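Local coordinates for protein O-ureido-L-serine synthase (PDB 3X44) that joins hydroxyurea to O-acetyl-L-serine with the help of pyridoxal 5'-phosphate, making O-ureido-L-serine for the biosynthesis of the antibiotic D-cycloserine, at residues S158-L161 against A162-G166; V185-M188 against L189-A192. The protein carries 1 engineered substitution. One frame throughout, in Å; residues are numbered along the deposited sequence.

Contact 1: residues S158-L161 against A162-G166; sequences SEIL and ADFAG
The carbonyl oxygen of Glu159 takes a hydrogen bond from Asp163 N, 3.0 Å from Glu159 O, with an N-H...O angle of 159°. It is one of three successive i to i+4 backbone bonds in the last turns of helix 147-164, part of the type II PLP-enzyme fold of the cysteine synthase family. Ala162 N donates to Ser158 O at 3.0 Å. Phe164 N donates to Ile160 O at 3.1 Å.

The Asp163 side chain folds back over the same carbonyl that its amide uses. Its CG is anti to the carbonyl carbon (chi1 -84°), and this brings CG to 3.4 Å from Glu159 O. The Glu159 carboxylate is turned elsewhere. OE1 makes salt bridges to Lys32 and Arg45, and OE2 accepts from the backbone N of Arg13. These partners hold both oxygens and probably favour the charged form.

Ile160 and Phe164 stand one turn apart on the buried side of the helix. The touch between the Ile160 and Phe164 side chains is light, Ile160 CG2 to Phe164 CD1 at 4.4 Å. Tyr30 meets the Phe164 ring edge-to-face, and Leu3 of a third subunit packs on Phe164. The ring also turns its edge to the Ile160 carbonyl oxygen, which lies near the ring plane, with Phe164 CD1 3.5 Å from Ile160 O.

Contact 2: residues V185-M188 against L189-A192; sequences VGQM and LRVA
Val185 and Leu189 run alongside each other, one turn apart on the helix. Val185 CG1 meets Leu189 CD1 at 3.7 Å. Val185 CG1 is anti to its own backbone N (chi1 179°), which sets it alongside the leucine branch. Leu189 N also donates to Val185 O at 2.9 Å.

Gln187 and Arg190 form a second pair. Arg190 NH2 comes to 3.4 Å from Gln187 CG, and the amide and guanidinium planes are 40° apart. A water links the same two residues. It donates to Gln187 O at 2.6 Å and accepts from Arg190 NE at 3.1 Å, in the guanidinium plane at its edge.

All this lies on helix 180-192, the helix of the beta-alpha-beta unit between strands 171-174 and 197-203. Phe172 on the first strand packs against both Val185 and Leu189. Asp232 positions the polar pair: its OD2 forms a salt bridge with Arg190 NH2 and accepts a hydrogen bond from Gln187 NE2, while Arg153 NE donates to Gln187 OE1. Met188 packs on Met188 of a second subunit.

In the fold
Contact 1 comes first along the chain, at the end of helix 147-164. Contact 2 follows in helix 180-192. Strand 171-174 of the mixed six-stranded sheet comes between the two helices in the sequence. The centres of the contacts are about 12 Å apart, and their side chains meet. Ile160 CD1 lies 4.0 Å from Val185 CG1, and Leu161 CD2 lies 4.1 Å from Ala192 CB. Both contacts also touch the second subunit, so the paired helices help build an interface of the homotetramer. The PLP-binding residue Thr181 is close to contact 2: its side chain is about 4 Å from that of Val185 and about 7 Å from that of Ile160.

Contact 1: residues S158-L161 against A162-G166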
ATOM      1  N   SER A 158      -6.833 -10.380  -9.214  1.00 19.21           N
ATOM      2  CA  SER A 158      -5.588  -9.635  -9.412  1.00 18.83           C
ATOM      3  C   SER A 158      -4.756  -9.570  -8.138  1.00 18.67           C
ATOM      4  O   SER A 158      -3.526  -9.600  -8.192  1.00 16.89           O
ATOM      5  CB  SER A 158      -5.881  -8.212  -9.902  1.00 15.85           C
ATOM      6  OG  SER A 158      -6.364  -8.219 -11.238  1.00 15.79           O
ATOM      7  N   GLU A 159      -5.431  -9.458  -7.000  1.00 19.30           N
ATOM      8  CA  GLU A 159      -4.756  -9.389  -5.705  1.00 19.50           C
ATOM      9  C   GLU A 159      -4.128 -10.747  -5.390  1.00 20.68           C
ATOM     10  O   GLU A 159      -3.000 -10.830  -4.893  1.00 20.22           O
ATOM     11  CB  GLU A 159      -5.762  -9.025  -4.605  1.00 20.70           C
ATOM     12  CG  GLU A 159      -6.370  -7.638  -4.755  1.00 17.47           C
ATOM     13  CD  GLU A 159      -7.704  -7.506  -4.048  1.00 15.72           C
ATOM     14  OE1 GLU A 159      -7.904  -8.182  -3.016  1.00 15.46           O
ATOM     15  OE2 GLU A 159      -8.549  -6.725  -4.526  1.00 16.02           O
ATOM     16  N   ILE A 160      -4.872 -11.810  -5.687  1.00 19.30           N
ATOM     17  CA  ILE A 160      -4.401 -13.168  -5.442  1.00 18.04           C
ATOM     18  C   ILE A 160      -3.175 -13.471  -6.305  1.00 18.04           C
ATOM     19  O   ILE A 160      -2.155 -13.934  -5.802  1.00 16.29           O
ATOM     20  CB  ILE A 160      -5.521 -14.201  -5.737  1.00 18.46           C
ATOM     21  CG1 ILE A 160      -6.584 -14.137  -4.633  1.00 16.90           C
ATOM     22  CG2 ILE A 160      -4.927 -15.616  -5.843  1.00 17.51           C
ATOM     23  CD1 ILE A 160      -7.873 -14.922  -4.937  1.00 14.67           C
ATOM     24  N   LEU A 161      -3.272 -13.194  -7.603  1.00 20.28           N
ATOM     25  CA  LEU A 161      -2.166 -13.455  -8.516  1.00 18.77           C
ATOM     26  C   LEU A 161      -0.927 -12.623  -8.210  1.00 20.75           C
ATOM     27  O   LEU A 161       0.200 -13.117  -8.324  1.00 19.29           O
ATOM     28  CB  LEU A 161      -2.604 -13.215  -9.957  1.00 18.06           C
ATOM     29  CG  LEU A 161      -3.572 -14.264 -10.516  1.00 17.06           C
ATOM     30  CD1 LEU A 161      -4.229 -13.733 -11.787  1.00 16.24           C
ATOM     31  CD2 LEU A 161      -2.806 -15.558 -10.797  1.00 16.95           C
ATOM     32  N   ALA A 162      -1.134 -11.366  -7.825  1.00 17.89           N
ATOM     33  CA  ALA A 162      -0.019 -10.481  -7.497  1.00 18.09           C
ATOM     34  C   ALA A 162       0.714 -10.990  -6.262  1.00 17.44           C
ATOM     35  O   ALA A 162       1.944 -11.031  -6.229  1.00 17.29           O
ATOM     36  CB  ALA A 162      -0.523  -9.055  -7.246  1.00 20.04           C
ATOM     37  N   ASP A 163      -0.048 -11.387  -5.248  1.00 16.92           N
ATOM     38  CA  ASP A 163       0.536 -11.884  -4.009  1.00 20.77           C
ATOM     39  C   ASP A 163       1.307 -13.187  -4.194  1.00 21.76           C
ATOM     40  O   ASP A 163       2.317 -13.418  -3.528  1.00 22.13           O
ATOM     41  CB  ASP A 163      -0.554 -12.094  -2.959  1.00 17.21           C
ATOM     42  CG  ASP A 163      -0.896 -10.824  -2.208  1.00 18.84           C
ATOM     43  OD1 ASP A 163      -0.187  -9.813  -2.371  1.00 20.75           O
ATOM     44  OD2 ASP A 163      -1.879 -10.841  -1.449  1.00 21.95           O
ATOM     45  N   PHE A 164       0.834 -14.038  -5.101  1.00 22.60           N
ATOM     46  CA  PHE A 164       1.488 -15.317  -5.334  1.00 22.57           C
ATOM     47  C   PHE A 164       2.409 -15.360  -6.544  1.00 21.64           C
ATOM     48  O   PHE A 164       2.944 -16.417  -6.878  1.00 20.84           O
ATOM     49  CB  PHE A 164       0.436 -16.424  -5.443  1.00 22.23           C
ATOM     50  CG  PHE A 164      -0.031 -16.938  -4.110  1.00 22.70           C
ATOM     51  CD1 PHE A 164      -1.244 -16.522  -3.576  1.00 21.15           C
ATOM     52  CD2 PHE A 164       0.763 -17.811  -3.368  1.00 24.69           C
ATOM     53  CE1 PHE A 164      -1.662 -16.963  -2.323  1.00 22.82           C
ATOM     54  CE2 PHE A 164       0.357 -18.260  -2.113  1.00 20.62           C
ATOM     55  CZ  PHE A 164      -0.857 -17.835  -1.590  1.00 24.17           C
ATOM     56  N   ALA A 165       2.601 -14.217  -7.198  1.00 21.65           N
ATOM     57  CA  ALA A 165       3.474 -14.160  -8.368  1.00 20.06           C
ATOM     58  C   ALA A 165       4.880 -14.601  -7.976  1.00 20.76           C
ATOM     59  O   ALA A 165       5.454 -14.096  -7.012  1.00 17.28           O
ATOM     60  CB  ALA A 165       3.506 -12.747  -8.940  1.00 18.78           C
ATOM     61  N   GLY A 166       5.418 -15.557  -8.724  1.00 19.60           N
ATOM     62  CA  GLY A 166       6.749 -16.065  -8.450  1.00 22.54           C
ATOM     63  C   GLY A 166       6.773 -17.021  -7.271  1.00 23.01           C
ATOM     64  O   GLY A 166       7.845 -17.452  -6.839  1.00 24.11           O
TER

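Contact 2: residues V185-M188 against L189-A192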
ATOM      1  N   VAL A 185     -12.679 -15.390 -10.181  1.00 11.42           N
ATOM      2  CA  VAL A 185     -11.319 -15.795  -9.858  1.00 12.16           C
ATOM      3  C   VAL A 185     -10.929 -17.046 -10.646  1.00 13.79           C
ATOM      4  O   VAL A 185      -9.826 -17.133 -11.185  1.00 13.41           O
ATOM      5  CB  VAL A 185     -11.159 -16.076  -8.356  1.00 11.91           C
ATOM      6  CG1 VAL A 185      -9.728 -16.517  -8.067  1.00 17.95           C
ATOM      7  CG2 VAL A 185     -11.476 -14.823  -7.554  1.00 12.33           C
ATOM      8  N   GLY A 186     -11.852 -18.001 -10.719  1.00 17.39           N
ATOM      9  CA  GLY A 186     -11.588 -19.238 -11.432  1.00 19.11           C
ATOM     10  C   GLY A 186     -11.176 -19.036 -12.878  1.00 20.93           C
ATOM     11  O   GLY A 186     -10.309 -19.749 -13.393  1.00 19.71           O
ATOM     12  N   GLN A 187     -11.795 -18.056 -13.531  1.00 21.49           N
ATOM     13  CA  GLN A 187     -11.516 -17.768 -14.932  1.00 21.35           C
ATOM     14  C   GLN A 187     -10.161 -17.110 -15.177  1.00 21.18           C
ATOM     15  O   GLN A 187      -9.527 -17.353 -16.209  1.00 17.20           O
ATOM     16  CB  GLN A 187     -12.629 -16.898 -15.509  1.00 19.96           C
ATOM     17  CG  GLN A 187     -13.876 -17.686 -15.869  1.00 21.64           C
ATOM     18  CD  GLN A 187     -14.989 -16.812 -16.387  1.00 20.25           C
ATOM     19  OE1 GLN A 187     -14.968 -15.593 -16.218  1.00 24.35           O
ATOM     20  NE2 GLN A 187     -15.973 -17.429 -17.025  1.00 21.96           N
ATOM     21  N   MET A 188      -9.716 -16.280 -14.237  1.00 20.96           N
ATOM     22  CA  MET A 188      -8.429 -15.613 -14.377  1.00 20.94           C
ATOM     23  C   MET A 188      -7.333 -16.620 -14.033  1.00 21.46           C
ATOM     24  O   MET A 188      -6.253 -16.606 -14.625  1.00 17.12           O
ATOM     25  CB  MET A 188      -8.357 -14.391 -13.455  1.00 19.02           C
ATOM     26  CG  MET A 188      -9.357 -13.291 -13.821  1.00 22.19           C
ATOM     27  SD  MET A 188      -9.524 -12.989 -15.610  1.00 22.96           S
ATOM     28  CE  MET A 188      -8.031 -12.116 -15.924  1.00 23.69           C
ATOM     29  N   LEU A 189      -7.629 -17.496 -13.078  1.00 20.46           N
ATOM     30  CA  LEU A 189      -6.692 -18.529 -12.678  1.00 21.60           C
ATOM     31  C   LEU A 189      -6.467 -19.464 -13.861  1.00 23.29           C
ATOM     32  O   LEU A 189      -5.356 -19.955 -14.069  1.00 26.03           O
ATOM     33  CB  LEU A 189      -7.251 -19.337 -11.508  1.00 21.71           C
ATOM     34  CG  LEU A 189      -7.162 -18.719 -10.115  1.00 21.14           C
ATOM     35  CD1 LEU A 189      -7.939 -19.580  -9.132  1.00 21.70           C
ATOM     36  CD2 LEU A 189      -5.706 -18.589  -9.697  1.00 21.13           C
ATOM     37  N   ARG A 190      -7.527 -19.698 -14.633  1.00 21.14           N
ATOM     38  CA  ARG A 190      -7.461 -20.577 -15.798  1.00 21.81           C
ATOM     39  C   ARG A 190      -6.444 -20.086 -16.823  1.00 21.32           C
ATOM     40  O   ARG A 190      -5.689 -20.875 -17.389  1.00 19.91           O
ATOM     41  CB  ARG A 190      -8.842 -20.689 -16.471  1.00 23.76           C
ATOM     42  CG  ARG A 190      -9.097 -22.039 -17.153  1.00 25.16           C
ATOM     43  CD  ARG A 190     -10.019 -21.956 -18.380  1.00 25.81           C
ATOM     44  NE  ARG A 190     -11.104 -20.977 -18.264  1.00 24.83           N
ATOM     45  CZ  ARG A 190     -12.381 -21.283 -18.038  1.00 24.46           C
ATOM     46  NH1 ARG A 190     -12.759 -22.547 -17.894  1.00 21.70           N
ATOM     47  NH2 ARG A 190     -13.294 -20.325 -17.984  1.00 21.08           N
ATOM     48  N   VAL A 191      -6.419 -18.778 -17.048  1.00 20.20           N
ATOM     49  CA  VAL A 191      -5.507 -18.193 -18.021  1.00 22.33           C
ATOM     50  C   VAL A 191      -4.071 -18.045 -17.520  1.00 20.18           C
ATOM     51  O   VAL A 191      -3.117 -18.398 -18.220  1.00 20.61           O
ATOM     52  CB  VAL A 191      -6.018 -16.807 -18.471  1.00 22.56           C
ATOM     53  CG1 VAL A 191      -5.123 -16.240 -19.563  1.00 24.26           C
ATOM     54  CG2 VAL A 191      -7.455 -16.923 -18.953  1.00 26.44           C
ATOM     55  N   ALA A 192      -3.910 -17.541 -16.306  1.00 19.78           N
ATOM     56  CA  ALA A 192      -2.569 -17.317 -15.765  1.00 20.58           C
ATOM     57  C   ALA A 192      -1.920 -18.501 -15.037  1.00 20.95           C
ATOM     58  O   ALA A 192      -0.722 -18.729 -15.189  1.00 21.59           O
ATOM     59  CB  ALA A 192      -2.581 -16.078 -14.852  1.00 19.61           C
TER
HETATM   60  O   HOH W   1     -10.538 -17.962 -18.483  1.00 20.61           O